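Side-chain contacts in hypothetical protein TTMA177 (Thermus thermophilus phage TMA, PDB 2ZDJ), which is of unknown function but folds as a small phage-encoded alpha and beta protein with a cystatin-like architecture: residues A[25-29]-A[30-34]; A[58-61]-A[62-65]. All coordinates share one frame; numbering follows the deposited sequence.

Both contacts are local turns at the surface, with centres about 20 Å apart on opposite sides of the chain's centre; their nearest atoms stay about 10 Å from each other. Contact 1 ends helix 20-30, which packs on strand 47-54 of the antiparallel sheet, and starts the loop to strand 38-44. Contact 2 lies in the loop after strand 47-54 and leads into strand 64-67, so it joins strands where contact 1 joins helix and strand. Backbone bonds and a positive-phi glycine dominate contact 1, with aliphatic side chains folded against carbonyl oxygens. Contact 2 has a single backbone bond across the turn and adds a CH-pi contact between two aromatic residues, whose rings barely overlap, and a packed leucine.

Contact 1: A[25-29]-A[30-34]; sequences AILEY and IGSEE
A Schellman motif ends the helix where Leu27 and Glu28 meet Gly31 and Ser32. The N-H of Ser32 reaches back to Leu27 O (N to O 2.9 Å), tilted from the carbonyl plane, while Gly31 N makes a weak bond to Glu28 O at 3.1 Å. Positive phi at Gly31, 72°, turns the chain out of the helix. At Ile30 the helical pattern still holds: its N gives a nearly straight bond to Ile26 O, 2.9 Å with an angle of 163° at the hydrogen. In the cystatin-like fold this helix lies against the sheet, and here Ile26 and Ile30 both touch Val51 of strand 47-54. Ile30 CG1 sits between its own backbone N and carbonyl carbon (chi1 67°), which brings it over the last turn, 3.4 Å from Leu27 O. The side chains of Tyr29 and Ile30 cross at about a right angle, Tyr29 CD2 lying 4.0 Å from Ile30 CG2, and the tyrosine hydroxyl is hydrogen-bonded to Asp47. Past the glycine, Ser32 OG accepts from Glu34 N at 2.9 Å in an ST turn, and Leu27 CD1 comes within 3.5 Å of Glu34 O.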
loop_
_atom_site.group_PDB
_atom_site.type_symbol
_atom_site.label_atom_id
_atom_site.label_comp_id
_atom_site.label_asym_id
_atom_site.label_seq_id
_atom_site.Cartn_x
_atom_site.Cartn_y
_atom_site.Cartn_z
ATOM N N ALA A 25 10.898 -3.120 -3.752
ATOM C CA ALA A 25 11.211 -4.379 -3.077
ATOM C C ALA A 25 9.923 -5.092 -2.696
ATOM O O ALA A 25 9.759 -6.269 -2.979
ATOM C CB ALA A 25 12.056 -4.123 -1.817
ATOM N N ILE A 26 9.010 -4.368 -2.058
ATOM C CA ILE A 26 7.737 -4.951 -1.634
ATOM C C ILE A 26 6.980 -5.546 -2.824
ATOM O O ILE A 26 6.558 -6.693 -2.775
ATOM C CB ILE A 26 6.807 -3.901 -0.965
ATOM C CG1 ILE A 26 7.536 -3.162 0.162
ATOM C CG2 ILE A 26 5.553 -4.580 -0.439
ATOM C CD1 ILE A 26 8.004 -4.031 1.253
ATOM N N LEU A 27 6.808 -4.749 -3.880
ATOM C CA LEU A 27 6.100 -5.202 -5.066
ATOM C C LEU A 27 6.695 -6.516 -5.599
ATOM O O LEU A 27 5.955 -7.426 -5.966
ATOM C CB LEU A 27 6.133 -4.119 -6.162
ATOM C CG LEU A 27 5.438 -2.768 -5.913
ATOM C CD1 LEU A 27 5.777 -1.790 -7.033
ATOM C CD2 LEU A 27 3.937 -2.960 -5.829
ATOM N N GLU A 28 8.022 -6.632 -5.624
ATOM C CA GLU A 28 8.635 -7.864 -6.127
ATOM C C GLU A 28 8.361 -9.002 -5.165
ATOM O O GLU A 28 8.128 -10.140 -5.576
ATOM C CB GLU A 28 10.153 -7.703 -6.302
ATOM C CG GLU A 28 10.538 -6.745 -7.398
ATOM C CD GLU A 28 12.006 -6.848 -7.769
ATOM O OE1 GLU A 28 12.483 -5.965 -8.520
ATOM O OE2 GLU A 28 12.671 -7.811 -7.316
ATOM N N TYR A 29 8.404 -8.680 -3.877
ATOM C CA TYR A 29 8.145 -9.654 -2.832
ATOM C C TYR A 29 6.769 -10.284 -3.059
ATOM O O TYR A 29 6.624 -11.507 -3.092
ATOM C CB TYR A 29 8.170 -8.963 -1.469
ATOM C CG TYR A 29 7.903 -9.879 -0.296
ATOM C CD1 TYR A 29 8.705 -11.000 -0.061
ATOM C CD2 TYR A 29 6.859 -9.619 0.586
ATOM C CE1 TYR A 29 8.472 -11.838 1.024
ATOM C CE2 TYR A 29 6.613 -10.448 1.674
ATOM C CZ TYR A 29 7.422 -11.556 1.890
ATOM O OH TYR A 29 7.179 -12.372 2.972
ATOM N N ILE A 30 5.758 -9.444 -3.235
ATOM C CA ILE A 30 4.410 -9.952 -3.429
ATOM C C ILE A 30 4.110 -10.356 -4.865
ATOM O O ILE A 30 3.031 -10.862 -5.161
ATOM C CB ILE A 30 3.371 -8.937 -2.947
ATOM C CG1 ILE A 30 3.383 -7.700 -3.834
ATOM C CG2 ILE A 30 3.670 -8.562 -1.503
ATOM C CD1 ILE A 30 2.282 -6.704 -3.483
ATOM N N GLY A 31 5.073 -10.127 -5.754
ATOM C CA GLY A 31 4.911 -10.511 -7.144
ATOM C C GLY A 31 3.950 -9.685 -7.967
ATOM O O GLY A 31 3.371 -10.191 -8.924
ATOM N N SER A 32 3.790 -8.413 -7.620
ATOM C CA SER A 32 2.883 -7.541 -8.352
ATOM C C SER A 32 3.568 -6.785 -9.485
ATOM O O SER A 32 4.702 -6.330 -9.333
ATOM C CB SER A 32 2.258 -6.526 -7.405
ATOM O OG SER A 32 1.576 -5.528 -8.143
ATOM N N GLU A 33 2.862 -6.637 -10.606
ATOM C CA GLU A 33 3.376 -5.915 -11.767
ATOM C C GLU A 33 2.844 -4.483 -11.717
ATOM O O GLU A 33 3.182 -3.659 -12.564
ATOM C CB GLU A 33 2.897 -6.558 -13.076
ATOM C CG GLU A 33 2.684 -8.067 -13.042
ATOM C CD GLU A 33 3.975 -8.857 -12.924
ATOM O OE1 GLU A 33 4.655 -8.734 -11.884
ATOM O OE2 GLU A 33 4.306 -9.603 -13.872
ATOM N N GLU A 34 1.991 -4.197 -10.735
ATOM C CA GLU A 34 1.415 -2.862 -10.603
ATOM C C GLU A 34 2.530 -1.879 -10.280
ATOM O O GLU A 34 3.566 -2.264 -9.731
ATOM C CB GLU A 34 0.351 -2.835 -9.500
ATOM C CG GLU A 34 -0.840 -3.785 -9.719
ATOM C CD GLU A 34 -1.577 -3.517 -11.023
ATOM O OE1 GLU A 34 -1.765 -2.327 -11.362
ATOM O OE2 GLU A 34 -1.980 -4.492 -11.701
#

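Contact 2: A[58-61]-A[62-65]; sequences VPYN and FLEA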
loop_
_atom_site.group_PDB
_atom_site.type_symbol
_atom_site.label_atom_id
_atom_site.label_comp_id
_atom_site.label_asym_id
_atom_site.label_seq_id
_atom_site.Cartn_x
_atom_site.Cartn_y
_atom_site.Cartn_z
ATOM N N VAL A 58 2.114 11.377 -3.129
ATOM C CA VAL A 58 1.575 12.065 -1.973
ATOM C C VAL A 58 0.223 11.455 -1.640
ATOM O O VAL A 58 -0.611 11.247 -2.520
ATOM C CB VAL A 58 1.370 13.564 -2.252
ATOM C CG1 VAL A 58 0.909 14.271 -0.979
ATOM C CG2 VAL A 58 2.660 14.177 -2.787
ATOM N N PRO A 59 -0.008 11.147 -0.362
ATOM C CA PRO A 59 -1.286 10.559 0.043
ATOM C C PRO A 59 -2.362 11.607 0.329
ATOM O O PRO A 59 -2.199 12.444 1.211
ATOM C CB PRO A 59 -0.907 9.770 1.289
ATOM C CG PRO A 59 0.131 10.685 1.936
ATOM C CD PRO A 59 0.974 11.113 0.740
ATOM N N TYR A 60 -3.451 11.568 -0.431
ATOM C CA TYR A 60 -4.563 12.488 -0.229
ATOM C C TYR A 60 -5.708 11.643 0.296
ATOM O O TYR A 60 -5.997 10.580 -0.250
ATOM C CB TYR A 60 -4.975 13.159 -1.548
ATOM C CG TYR A 60 -3.976 14.185 -2.038
ATOM C CD1 TYR A 60 -3.984 15.491 -1.541
ATOM C CD2 TYR A 60 -2.989 13.836 -2.964
ATOM C CE1 TYR A 60 -3.034 16.417 -1.954
ATOM C CE2 TYR A 60 -2.036 14.754 -3.376
ATOM C CZ TYR A 60 -2.061 16.036 -2.871
ATOM O OH TYR A 60 -1.097 16.931 -3.267
ATOM N N ASN A 61 -6.358 12.109 1.356
ATOM C CA ASN A 61 -7.459 11.361 1.944
ATOM C C ASN A 61 -8.506 10.926 0.944
ATOM O O ASN A 61 -9.190 9.928 1.170
ATOM C CB ASN A 61 -8.151 12.172 3.044
ATOM C CG ASN A 61 -7.357 12.204 4.329
ATOM O OD1 ASN A 61 -6.530 11.325 4.587
ATOM N ND2 ASN A 61 -7.612 13.209 5.150
ATOM N N PHE A 62 -8.634 11.668 -0.155
ATOM C CA PHE A 62 -9.644 11.353 -1.158
ATOM C C PHE A 62 -9.219 10.355 -2.225
ATOM O O PHE A 62 -10.040 9.896 -3.008
ATOM C CB PHE A 62 -10.169 12.644 -1.801
ATOM C CG PHE A 62 -9.094 13.579 -2.282
ATOM C CD1 PHE A 62 -8.394 13.317 -3.460
ATOM C CD2 PHE A 62 -8.799 14.737 -1.572
ATOM C CE1 PHE A 62 -7.414 14.194 -3.927
ATOM C CE2 PHE A 62 -7.815 15.631 -2.029
ATOM C CZ PHE A 62 -7.121 15.358 -3.210
ATOM N N LEU A 63 -7.942 10.006 -2.249
ATOM C CA LEU A 63 -7.458 9.045 -3.227
ATOM C C LEU A 63 -7.987 7.660 -2.909
ATOM O O LEU A 63 -8.268 7.330 -1.756
ATOM C CB LEU A 63 -5.931 9.011 -3.235
ATOM C CG LEU A 63 -5.212 10.232 -3.807
ATOM C CD1 LEU A 63 -3.705 9.977 -3.812
ATOM C CD2 LEU A 63 -5.707 10.492 -5.229
ATOM N N GLU A 64 -8.124 6.844 -3.941
ATOM C CA GLU A 64 -8.615 5.498 -3.754
ATOM C C GLU A 64 -7.480 4.494 -3.914
ATOM O O GLU A 64 -6.892 4.364 -4.983
ATOM C CB GLU A 64 -9.713 5.201 -4.758
ATOM C CG GLU A 64 -10.539 4.005 -4.375
ATOM C CD GLU A 64 -11.661 3.726 -5.358
ATOM O OE1 GLU A 64 -11.368 3.283 -6.492
ATOM O OE2 GLU A 64 -12.835 3.956 -4.987
ATOM N N ALA A 65 -7.184 3.785 -2.838
ATOM C CA ALA A 65 -6.119 2.790 -2.835
ATOM C C ALA A 65 -6.644 1.461 -3.330
ATOM O O ALA A 65 -7.835 1.152 -3.187
ATOM C CB ALA A 65 -5.549 2.630 -1.410
#
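Tyr60 O accepts a hydrogen bond from Leu63 N at 2.8 Å and closes a type I beta turn, with Asn61 and Phe62 at its two corners. The bond is fairly straight at the hydrogen, 162°, although the donor stands well above the carbonyl plane and not on a lone pair. This turn brings the loop after strand 47-54 round into strand 64-67 of the antiparallel sheet. Backbone hydrogen bonds between Asn61 and Lys8 and between Leu63 and Val7 tie the turn to the chain just after strand 4-6.

The side chains of Tyr60 and Phe62 lie side by side and point the same way. With chi1 at 50°, Phe62 CG is set over its own backbone, flanked by N and C, and the ring folds back toward Tyr60. One face of the Phe62 ring receives the Tyr60 methylene, offset toward the rim: Tyr60 CB stands 3.6 Å from the centroid of the Phe62 ring, close to the ring normal, in a CH-pi contact. The rings themselves are nearly parallel, with planes at 19°, but are slid so far apart that they barely overlap, their centroids being 5.1 Å from each other. The leading atom of Phe62 is CZ, 3.5 Å from Tyr60 CB, and it also approaches CG and CD1 of the tyrosine.

Leu63 comes to Tyr60 from another direction. Its CG packs against Tyr60 CB at 3.7 Å, and its CB lies beside the carbonyl oxygen that the backbone bond uses. Leu63 CD1 meets the edge of the Tyr60 ring near its plane, 4.0 Å from Tyr60 CD2. Val58 O, which is hydrogen-bonded to Ser56 OG, lies 3.6 Å from the same Leu63 CD1.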